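PDB 1KKR: methylaspartate ammonia-lyase from Citrobacter amalonaticus, which catalyses the reversible anti elimination of ammonia from L-threo-3-methylaspartate to give mesaconate, with magnesium as cofactor. Local coordinates for residues A[190-195]-A[233-238]; A[170-175]-A[382-387]; A[237-242]-A[270-275]. One frame throughout, in Å; residues are numbered along the deposited sequence.

Interaction 1 of 3, residues A[190-195]-A[233-238]; sequences DVLPHA and PTLHID. With MG (magnesium ion), chain C; 2AS ((2S,3S)-3-methyl-aspartic acid), chain E.
V191 lies beside T234, and L192 beside L235, on neighbouring parallel strands of the C-terminal barrel, a TIM-type fold of the enolase kind. The connection between them runs through helices 200-204 and 209-225, a beta-alpha-beta crossover. Five backbone hydrogen bonds join the pair, from T234 N to D190 O at one end to D238 N to H194 O at the other.

On the inner face, V191 CG1 is a small knob. It drops into the notch between T234 CG2 and CB of H236, 3.6 Å from the latter. On the outer face, L192 leans across the strand gap. Its CG lies between the backbone N and the carbonyl carbon (chi1 78°), and its CD2 fills the dip between P233 CB, at 3.8 Å, and L235 CD2. M184 of helix 179-186 also packs on L192. P193 follows a cis peptide bond. Its CD rests on I237 CG1 at 4.0 Å, while Y214 and L218 of helix 209-225 pack on the ring.

The C-terminal end reaches the active site. D238 CB sits over one face of the H194 ring, 3.4 Å from its centroid. The two side chains run side by side, with ring and carboxylate planes 60° apart. D238 OD2 binds magnesium and takes a weak hydrogen bond from H194 NE2; its OD1 accepts from Y240 N. H194 is assigned as transition-state stabilizer; its NE2 donates to OD2 of the bound methylaspartate at 2.7 Å.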
loop_
_atom_site.group_PDB
_atom_site.type_symbol
_atom_site.label_atom_id
_atom_site.label_comp_id
_atom_site.label_asym_id
_atom_site.label_seq_id
_atom_site.Cartn_x
_atom_site.Cartn_y
_atom_site.Cartn_z
ATOM N N ASP A 190 -13.513 10.210 -5.340
ATOM C CA ASP A 190 -14.812 10.789 -5.075
ATOM C C ASP A 190 -14.735 12.033 -4.158
ATOM O O ASP A 190 -15.445 13.019 -4.334
ATOM C CB ASP A 190 -15.606 9.753 -4.302
ATOM C CG ASP A 190 -15.772 8.428 -5.030
ATOM O OD1 ASP A 190 -16.152 8.469 -6.228
ATOM O OD2 ASP A 190 -15.602 7.313 -4.437
ATOM N N VAL A 191 -13.851 11.937 -3.157
ATOM C CA VAL A 191 -13.668 12.961 -2.128
ATOM C C VAL A 191 -12.167 13.211 -1.914
ATOM O O VAL A 191 -11.336 12.276 -1.822
ATOM C CB VAL A 191 -14.368 12.571 -0.782
ATOM C CG1 VAL A 191 -14.409 13.759 0.215
ATOM C CG2 VAL A 191 -15.777 12.062 -1.042
ATOM N N LEU A 192 -11.813 14.479 -1.788
ATOM C CA LEU A 192 -10.417 14.861 -1.672
ATOM C C LEU A 192 -10.236 16.274 -1.152
ATOM O O LEU A 192 -11.178 17.050 -1.179
ATOM C CB LEU A 192 -9.743 14.715 -3.041
ATOM C CG LEU A 192 -10.041 15.849 -4.026
ATOM C CD1 LEU A 192 -9.025 15.850 -5.082
ATOM C CD2 LEU A 192 -11.401 15.762 -4.619
ATOM N N PRO A 193 -9.032 16.644 -0.713
ATOM C CA PRO A 193 -7.883 15.767 -0.560
ATOM C C PRO A 193 -7.213 15.781 0.834
ATOM O O PRO A 193 -6.026 15.499 0.938
ATOM C CB PRO A 193 -6.932 16.450 -1.512
ATOM C CG PRO A 193 -7.143 17.862 -1.177
ATOM C CD PRO A 193 -8.589 18.047 -0.691
ATOM N N HIS A 194 -7.956 16.154 1.863
ATOM C CA HIS A 194 -7.460 16.322 3.234
ATOM C C HIS A 194 -6.581 17.556 3.391
ATOM O O HIS A 194 -6.918 18.457 4.149
ATOM C CB HIS A 194 -6.713 15.102 3.730
ATOM C CG HIS A 194 -6.510 15.115 5.212
ATOM N ND1 HIS A 194 -5.488 15.824 5.815
ATOM C CD2 HIS A 194 -7.224 14.548 6.218
ATOM C CE1 HIS A 194 -5.565 15.659 7.128
ATOM N NE2 HIS A 194 -6.609 14.890 7.399
ATOM N N ALA A 195 -5.471 17.564 2.658
ATOM C CA ALA A 195 -4.518 18.680 2.550
ATOM C C ALA A 195 -3.658 18.985 3.754
ATOM O O ALA A 195 -2.774 19.833 3.644
ATOM C CB ALA A 195 -5.170 19.982 1.993
ATOM N N PRO A 233 -16.337 15.925 -7.839
ATOM C CA PRO A 233 -16.073 15.480 -6.488
ATOM C C PRO A 233 -16.282 16.519 -5.428
ATOM O O PRO A 233 -16.466 17.732 -5.658
ATOM C CB PRO A 233 -14.588 15.189 -6.524
ATOM C CG PRO A 233 -14.030 16.148 -7.497
ATOM C CD PRO A 233 -15.094 16.260 -8.551
ATOM N N THR A 234 -16.268 15.984 -4.221
ATOM C CA THR A 234 -16.402 16.797 -3.025
ATOM C C THR A 234 -15.050 17.138 -2.464
ATOM O O THR A 234 -14.114 16.304 -2.497
ATOM C CB THR A 234 -17.191 16.031 -1.977
ATOM O OG1 THR A 234 -18.569 16.015 -2.335
ATOM C CG2 THR A 234 -17.175 16.715 -0.611
ATOM N N LEU A 235 -14.961 18.340 -1.902
ATOM C CA LEU A 235 -13.733 18.784 -1.279
ATOM C C LEU A 235 -13.873 18.598 0.236
ATOM O O LEU A 235 -14.890 18.939 0.808
ATOM C CB LEU A 235 -13.452 20.229 -1.596
ATOM C CG LEU A 235 -13.554 20.579 -3.075
ATOM C CD1 LEU A 235 -13.109 22.075 -3.153
ATOM C CD2 LEU A 235 -12.696 19.670 -3.902
ATOM N N HIS A 236 -12.842 18.022 0.850
ATOM C CA HIS A 236 -12.772 17.691 2.288
ATOM C C HIS A 236 -11.326 18.019 2.738
ATOM O O HIS A 236 -10.374 17.440 2.255
ATOM C CB HIS A 236 -13.181 16.218 2.485
ATOM C CG HIS A 236 -13.223 15.755 3.912
ATOM N ND1 HIS A 236 -14.146 14.834 4.362
ATOM C CD2 HIS A 236 -12.461 16.079 4.985
ATOM C CE1 HIS A 236 -13.968 14.633 5.660
ATOM N NE2 HIS A 236 -12.944 15.368 6.064
ATOM N N ILE A 237 -11.201 19.007 3.620
ATOM C CA ILE A 237 -9.951 19.569 4.031
ATOM C C ILE A 237 -9.905 19.652 5.553
ATOM O O ILE A 237 -10.786 20.183 6.184
ATOM C CB ILE A 237 -9.782 20.982 3.433
ATOM C CG1 ILE A 237 -9.408 20.926 1.963
ATOM C CG2 ILE A 237 -8.605 21.705 4.097
ATOM C CD1 ILE A 237 -9.516 22.286 1.260
ATOM N N ASP A 238 -8.860 19.078 6.125
ATOM C CA ASP A 238 -8.698 19.013 7.566
ATOM C C ASP A 238 -7.788 20.119 8.012
ATOM O O ASP A 238 -6.670 20.260 7.511
ATOM C CB ASP A 238 -8.108 17.650 7.932
ATOM C CG ASP A 238 -8.187 17.329 9.416
ATOM O OD1 ASP A 238 -8.317 18.222 10.290
ATOM O OD2 ASP A 238 -8.095 16.144 9.779
HETATM MG MG MG C . -8.813 14.870 11.232
HETATM C C 2AS E . -4.180 9.939 9.925
HETATM O O 2AS E . -3.740 9.360 8.927
HETATM C CA 2AS E . -4.723 11.381 9.858
HETATM N N 2AS E . -4.171 12.171 8.739
HETATM C CB 2AS E . -6.283 11.365 9.924
HETATM C CG 2AS E . -6.852 12.760 10.073
HETATM O OD1 2AS E . -7.996 12.973 10.471
HETATM C C4 2AS E . -7.031 10.713 8.764
HETATM O OD2 2AS E . -6.113 13.695 9.824
HETATM O OXT 2AS E . -4.188 9.329 10.998
HETATM O O HOH W 1 -9.210 16.673 12.328
HETATM O O HOH W 2 -7.145 15.314 12.465
#

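Interaction 2 of 3, residues A[170-175]-A[382-387]; sequences FGQSGD and RMLIKP. With 2AS ((2S,3S)-3-methyl-aspartic acid), chain E.
I385 embraces the carbonyl group of F170. Its backbone N donates to F170 O at 2.8 Å, nearly straight at 172°. With CG1 anti to the carbonyl carbon (chi1 -68°), the side chain runs beside the same group. CB lies 3.3 Å from F170 O, and CG1 is almost as close to it. CD1, at the tip, reaches F170 C at 3.6 Å and lies near G171 N. A second backbone bond, F170 N to M383 O, fixes the parallel pairing.

L384 points its two methyls to different partners. CD1 touches F170 O and, at 4.1 Å, ring atom CD2 of F170. CD2 touches both Q172 NE2 and the C4 methyl of the bound methylaspartate, 3.9 Å from the latter. The Q172 amide grips that ligand by both ends. Its OE1 accepts from the ligand amino N at 2.8 Å, and NE2 donates to ligand O. One water links Q172 NE2 to I385 O, and another links Q172 N to the same oxygen.

This pairing joins the first and last strands of the TIM barrel. F170 stacks on H236 inside it. Strand 191-194 flanks strand 169-170 through the G171 and V191 backbones, strand 354-357 flanks 382-384, and helix 365-378 packs against M383.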
loop_
_atom_site.group_PDB
_atom_site.type_symbol
_atom_site.label_atom_id
_atom_site.label_comp_id
_atom_site.label_asym_id
_atom_site.label_seq_id
_atom_site.Cartn_x
_atom_site.Cartn_y
_atom_site.Cartn_z
ATOM N N PHE A 170 -12.459 8.716 0.186
ATOM C CA PHE A 170 -11.772 9.980 0.461
ATOM C C PHE A 170 -10.255 9.827 0.549
ATOM O O PHE A 170 -9.744 9.036 1.349
ATOM C CB PHE A 170 -12.367 10.544 1.755
ATOM C CG PHE A 170 -11.613 11.724 2.378
ATOM C CD1 PHE A 170 -11.161 12.789 1.630
ATOM C CD2 PHE A 170 -11.459 11.797 3.763
ATOM C CE1 PHE A 170 -10.552 13.889 2.246
ATOM C CE2 PHE A 170 -10.820 12.863 4.357
ATOM C CZ PHE A 170 -10.359 13.919 3.593
ATOM N N GLY A 171 -9.533 10.586 -0.279
ATOM C CA GLY A 171 -8.079 10.510 -0.355
ATOM C C GLY A 171 -7.390 11.583 0.461
ATOM O O GLY A 171 -7.844 12.729 0.528
ATOM N N GLN A 172 -6.292 11.197 1.122
ATOM C CA GLN A 172 -5.608 12.136 1.992
ATOM C C GLN A 172 -4.242 12.318 1.441
ATOM O O GLN A 172 -3.589 11.368 1.059
ATOM C CB GLN A 172 -5.605 11.681 3.449
ATOM C CG GLN A 172 -4.665 10.498 3.874
ATOM C CD GLN A 172 -4.557 10.451 5.396
ATOM O OE1 GLN A 172 -4.478 11.520 6.057
ATOM N NE2 GLN A 172 -4.609 9.246 5.965
ATOM N N SER A 173 -3.806 13.553 1.394
ATOM C CA SER A 173 -2.594 13.854 0.691
ATOM C C SER A 173 -1.332 13.951 1.546
ATOM O O SER A 173 -0.219 13.996 0.994
ATOM C CB SER A 173 -2.769 15.242 0.124
ATOM O OG SER A 173 -2.830 16.215 1.199
ATOM N N GLY A 174 -1.520 14.072 2.862
ATOM C CA GLY A 174 -0.439 14.519 3.734
ATOM C C GLY A 174 0.011 15.918 3.257
ATOM O O GLY A 174 -0.810 16.700 2.756
ATOM N N ASP A 175 1.300 16.236 3.370
ATOM C CA ASP A 175 1.759 17.598 3.015
ATOM C C ASP A 175 1.930 17.750 1.502
ATOM O O ASP A 175 2.164 18.834 0.984
ATOM C CB ASP A 175 3.091 17.951 3.693
ATOM C CG ASP A 175 2.906 18.501 5.104
ATOM O OD1 ASP A 175 2.082 19.439 5.340
ATOM O OD2 ASP A 175 3.527 17.982 6.056
ATOM N N ARG A 382 -19.018 8.122 3.764
ATOM C CA ARG A 382 -17.655 8.366 3.330
ATOM C C ARG A 382 -16.732 7.396 4.047
ATOM O O ARG A 382 -17.008 7.048 5.199
ATOM C CB ARG A 382 -17.275 9.789 3.734
ATOM C CG ARG A 382 -16.041 10.350 3.082
ATOM C CD ARG A 382 -15.861 11.858 3.323
ATOM N NE ARG A 382 -16.981 12.527 2.659
ATOM C CZ ARG A 382 -17.351 13.801 2.689
ATOM N NH1 ARG A 382 -16.702 14.756 3.315
ATOM N NH2 ARG A 382 -18.456 14.111 2.042
HETATM N N MSE A 383 -15.693 6.960 3.340
HETATM C CA MSE A 383 -14.629 6.063 3.854
HETATM C C MSE A 383 -13.263 6.601 3.399
HETATM O O MSE A 383 -13.018 6.904 2.222
HETATM C CB MSE A 383 -14.816 4.617 3.351
HETATM C CG MSE A 383 -13.747 3.614 3.819
HETATM SE SE MSE A 383 -14.260 1.857 3.480
HETATM C CE MSE A 383 -14.369 1.635 4.513
ATOM N N LEU A 384 -12.359 6.682 4.369
ATOM C CA LEU A 384 -10.946 7.005 4.134
ATOM C C LEU A 384 -10.254 5.951 3.344
ATOM O O LEU A 384 -10.285 4.777 3.666
ATOM C CB LEU A 384 -10.243 7.213 5.459
ATOM C CG LEU A 384 -8.745 7.546 5.381
ATOM C CD1 LEU A 384 -8.647 8.920 4.739
ATOM C CD2 LEU A 384 -8.119 7.564 6.782
ATOM N N ILE A 385 -9.561 6.416 2.325
ATOM C CA ILE A 385 -8.620 5.594 1.620
ATOM C C ILE A 385 -7.392 5.418 2.538
ATOM O O ILE A 385 -6.736 6.386 2.964
ATOM C CB ILE A 385 -8.278 6.244 0.266
ATOM C CG1 ILE A 385 -9.517 6.191 -0.584
ATOM C CG2 ILE A 385 -7.205 5.522 -0.484
ATOM C CD1 ILE A 385 -9.522 7.145 -1.764
ATOM N N LYS A 386 -7.017 4.168 2.782
ATOM C CA LYS A 386 -5.926 3.900 3.701
ATOM C C LYS A 386 -5.431 2.494 3.543
ATOM O O LYS A 386 -6.043 1.675 2.843
ATOM C CB LYS A 386 -6.483 4.061 5.124
ATOM C CG LYS A 386 -7.584 2.992 5.449
ATOM C CD LYS A 386 -8.322 3.227 6.767
ATOM C CE LYS A 386 -9.129 2.006 7.258
ATOM N NZ LYS A 386 -9.645 2.290 8.659
ATOM N N PRO A 387 -4.305 2.166 4.165
ATOM C CA PRO A 387 -3.458 3.042 4.956
ATOM C C PRO A 387 -2.421 3.699 4.045
ATOM O O PRO A 387 -2.566 3.609 2.832
ATOM C CB PRO A 387 -2.751 2.032 5.875
ATOM C CG PRO A 387 -2.534 0.836 4.983
ATOM C CD PRO A 387 -3.709 0.840 4.047
HETATM C C 2AS E . -4.180 9.939 9.925
HETATM O O 2AS E . -3.740 9.360 8.927
HETATM C CA 2AS E . -4.723 11.381 9.858
HETATM N N 2AS E . -4.171 12.171 8.739
HETATM C CB 2AS E . -6.283 11.365 9.924
HETATM C CG 2AS E . -6.852 12.760 10.073
HETATM O OD1 2AS E . -7.996 12.973 10.471
HETATM C C4 2AS E . -7.031 10.713 8.764
HETATM O OD2 2AS E . -6.113 13.695 9.824
HETATM O OXT 2AS E . -4.188 9.329 10.998
HETATM O O HOH W 3 -4.395 6.719 4.559
HETATM O O HOH W 4 -5.665 8.369 1.072
#

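Interaction 3 of 3, residues A[237-242]-A[270-275]; sequences IDVYGT and LYIEGP. With MG (magnesium ion), chain C; 2AS ((2S,3S)-3-methyl-aspartic acid), chain E.
I237 pairs with I272 and D238 with E273 in parallel register, through bonds from I237 N to Y271 O, E273 N to I237 O and V239 N to E273 O, the last nearly straight at 176°. Beyond the strands, G241 N donates to G274 O at 2.7 Å. G274 makes this bend with a positive phi, which suits glycine.

D238 and E273 point to the same face, toward the metal. The E273 chain is extended, with CG anti to the backbone N (chi1 173°), and this carries OE2 to magnesium at 2.2 Å. D238 OD2 binds the ion at 2.1 Å. The two carboxylates are stacked, their planes 23° apart, and their metal-bound oxygens lie 3.3 Å from each other. The shared cation probably offsets the repulsion between them. D307 OD2, OD1 of the bound methylaspartate and two waters complete six ligands. One of these waters also donates to D238 OD1. The other carboxylate oxygen of E273, OE1, accepts from H236 NE2, a second-shell contact that would hold the group in place.

Metal ligands at the C-terminal ends of successive barrel strands are a hallmark of the enolase superfamily. Here the loop after D238 is folded tightly. D238 OD1 accepts from Y240 N at 3.1 Å, an Asx turn, the donor coming from the anti side and tilted out of the carboxylate plane. A type I' turn from V239 to T242 overlaps it, and V239 O receives both T242 N and T242 OG1.

On the opposite face from the carboxylates, I237 CB meets I272 CD1. Past the strand end, V239 CG2 wedges against the second segment, 3.4 Å from G274 O and 4.0 Å from I272 CG2. L211 of helix 209-225 packs on both I237 and V239.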
loop_
_atom_site.group_PDB
_atom_site.type_symbol
_atom_site.label_atom_id
_atom_site.label_comp_id
_atom_site.label_asym_id
_atom_site.label_seq_id
_atom_site.Cartn_x
_atom_site.Cartn_y
_atom_site.Cartn_z
ATOM N N ILE A 237 -11.201 19.007 3.620
ATOM C CA ILE A 237 -9.951 19.569 4.031
ATOM C C ILE A 237 -9.905 19.652 5.553
ATOM O O ILE A 237 -10.786 20.183 6.184
ATOM C CB ILE A 237 -9.782 20.982 3.433
ATOM C CG1 ILE A 237 -9.408 20.926 1.963
ATOM C CG2 ILE A 237 -8.605 21.705 4.097
ATOM C CD1 ILE A 237 -9.516 22.286 1.260
ATOM N N ASP A 238 -8.860 19.078 6.125
ATOM C CA ASP A 238 -8.698 19.013 7.566
ATOM C C ASP A 238 -7.788 20.119 8.012
ATOM O O ASP A 238 -6.670 20.260 7.511
ATOM C CB ASP A 238 -8.108 17.650 7.932
ATOM C CG ASP A 238 -8.187 17.329 9.416
ATOM O OD1 ASP A 238 -8.317 18.222 10.290
ATOM O OD2 ASP A 238 -8.095 16.144 9.779
ATOM N N VAL A 239 -8.302 20.949 8.911
ATOM C CA VAL A 239 -7.540 22.121 9.377
ATOM C C VAL A 239 -6.943 21.993 10.802
ATOM O O VAL A 239 -6.361 22.967 11.331
ATOM C CB VAL A 239 -8.317 23.445 9.264
ATOM C CG1 VAL A 239 -8.666 23.764 7.826
ATOM C CG2 VAL A 239 -9.522 23.406 10.079
ATOM N N TYR A 240 -7.124 20.823 11.415
ATOM C CA TYR A 240 -6.394 20.468 12.616
ATOM C C TYR A 240 -6.479 21.599 13.645
ATOM O O TYR A 240 -5.538 21.909 14.388
ATOM C CB TYR A 240 -4.968 20.157 12.155
ATOM C CG TYR A 240 -4.120 19.325 13.076
ATOM C CD1 TYR A 240 -2.897 19.825 13.526
ATOM C CD2 TYR A 240 -4.504 18.051 13.504
ATOM C CE1 TYR A 240 -2.072 19.110 14.383
ATOM C CE2 TYR A 240 -3.673 17.316 14.386
ATOM C CZ TYR A 240 -2.439 17.866 14.809
ATOM O OH TYR A 240 -1.533 17.222 15.655
ATOM N N GLY A 241 -7.644 22.223 13.678
ATOM C CA GLY A 241 -7.936 23.180 14.716
ATOM C C GLY A 241 -7.503 24.611 14.453
ATOM O O GLY A 241 -7.874 25.501 15.213
ATOM N N THR A 242 -6.732 24.842 13.397
ATOM C CA THR A 242 -6.084 26.142 13.223
ATOM C C THR A 242 -7.024 27.339 13.029
ATOM O O THR A 242 -6.634 28.482 13.252
ATOM C CB THR A 242 -5.114 26.058 12.032
ATOM O OG1 THR A 242 -5.829 25.670 10.845
ATOM C CG2 THR A 242 -4.100 24.986 12.236
ATOM N N LEU A 270 -18.194 21.465 -0.232
ATOM C CA LEU A 270 -17.053 21.653 0.656
ATOM C C LEU A 270 -17.302 21.214 2.085
ATOM O O LEU A 270 -18.345 21.479 2.672
ATOM C CB LEU A 270 -16.616 23.127 0.633
ATOM C CG LEU A 270 -15.529 23.579 1.609
ATOM C CD1 LEU A 270 -14.217 22.985 1.243
ATOM C CD2 LEU A 270 -15.323 25.082 1.677
ATOM N N TYR A 271 -16.295 20.550 2.637
ATOM C CA TYR A 271 -16.290 20.065 4.018
ATOM C C TYR A 271 -14.977 20.504 4.685
ATOM O O TYR A 271 -13.869 20.352 4.112
ATOM C CB TYR A 271 -16.351 18.537 4.065
ATOM C CG TYR A 271 -17.728 17.883 3.828
ATOM C CD1 TYR A 271 -18.359 17.959 2.603
ATOM C CD2 TYR A 271 -18.359 17.195 4.829
ATOM C CE1 TYR A 271 -19.575 17.369 2.381
ATOM C CE2 TYR A 271 -19.574 16.621 4.632
ATOM C CZ TYR A 271 -20.182 16.704 3.385
ATOM O OH TYR A 271 -21.420 16.145 3.161
ATOM N N ILE A 272 -15.106 21.006 5.908
ATOM C CA ILE A 272 -13.968 21.461 6.677
ATOM C C ILE A 272 -13.969 20.616 7.963
ATOM O O ILE A 272 -14.891 20.648 8.766
ATOM C CB ILE A 272 -14.056 22.948 7.008
ATOM C CG1 ILE A 272 -13.998 23.858 5.760
ATOM C CG2 ILE A 272 -12.991 23.311 8.032
ATOM C CD1 ILE A 272 -12.845 23.783 4.854
ATOM N N GLU A 273 -12.911 19.846 8.131
ATOM C CA GLU A 273 -12.774 18.959 9.281
ATOM C C GLU A 273 -11.913 19.659 10.309
ATOM O O GLU A 273 -10.918 20.321 9.969
ATOM C CB GLU A 273 -12.128 17.627 8.856
ATOM C CG GLU A 273 -11.789 16.678 10.005
ATOM C CD GLU A 273 -11.371 15.277 9.606
ATOM O OE1 GLU A 273 -11.578 14.876 8.457
ATOM O OE2 GLU A 273 -10.889 14.536 10.492
ATOM N N GLY A 274 -12.326 19.494 11.559
ATOM C CA GLY A 274 -11.595 19.919 12.740
ATOM C C GLY A 274 -11.330 21.398 12.835
ATOM O O GLY A 274 -10.202 21.833 13.043
ATOM N N PRO A 275 -12.359 22.183 12.618
ATOM C CA PRO A 275 -12.176 23.609 12.543
ATOM C C PRO A 275 -11.551 24.222 13.800
ATOM O O PRO A 275 -10.745 25.167 13.652
ATOM C CB PRO A 275 -13.614 24.108 12.314
ATOM C CG PRO A 275 -14.504 23.055 12.883
ATOM C CD PRO A 275 -13.767 21.824 12.364
HETATM MG MG MG C . -8.813 14.870 11.232
HETATM C C 2AS E . -4.180 9.939 9.925
HETATM O O 2AS E . -3.740 9.360 8.927
HETATM C CA 2AS E . -4.723 11.381 9.858
HETATM N N 2AS E . -4.171 12.171 8.739
HETATM C CB 2AS E . -6.283 11.365 9.924
HETATM C CG 2AS E . -6.852 12.760 10.073
HETATM O OD1 2AS E . -7.996 12.973 10.471
HETATM C C4 2AS E . -7.031 10.713 8.764
HETATM O OD2 2AS E . -6.113 13.695 9.824
HETATM O OXT 2AS E . -4.188 9.329 10.998
HETATM O O HOH W 1 -9.210 16.673 12.328
HETATM O O HOH W 2 -7.145 15.314 12.465
#

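Overall arrangement
All three contacts are buried and belong to one parallel barrel sheet. Interactions 1 and 3 share strand 234-238, which has a neighbour on each side. Interaction 2 pairs the first and last strands, and the loop it closes along the chain encloses the other two. Their chemistry differs with place. Interaction 3 supplies two metal carboxylates, interaction 1 one of these and a histidine, and interaction 2 a neutral amide and a methyl for the substrate. H236 ties them together, its two ring nitrogens bonded to R382 of interaction 2 and E273 of interaction 3. Interaction 1 also reaches the surface at D190, an exposed residue just before strand 191-194.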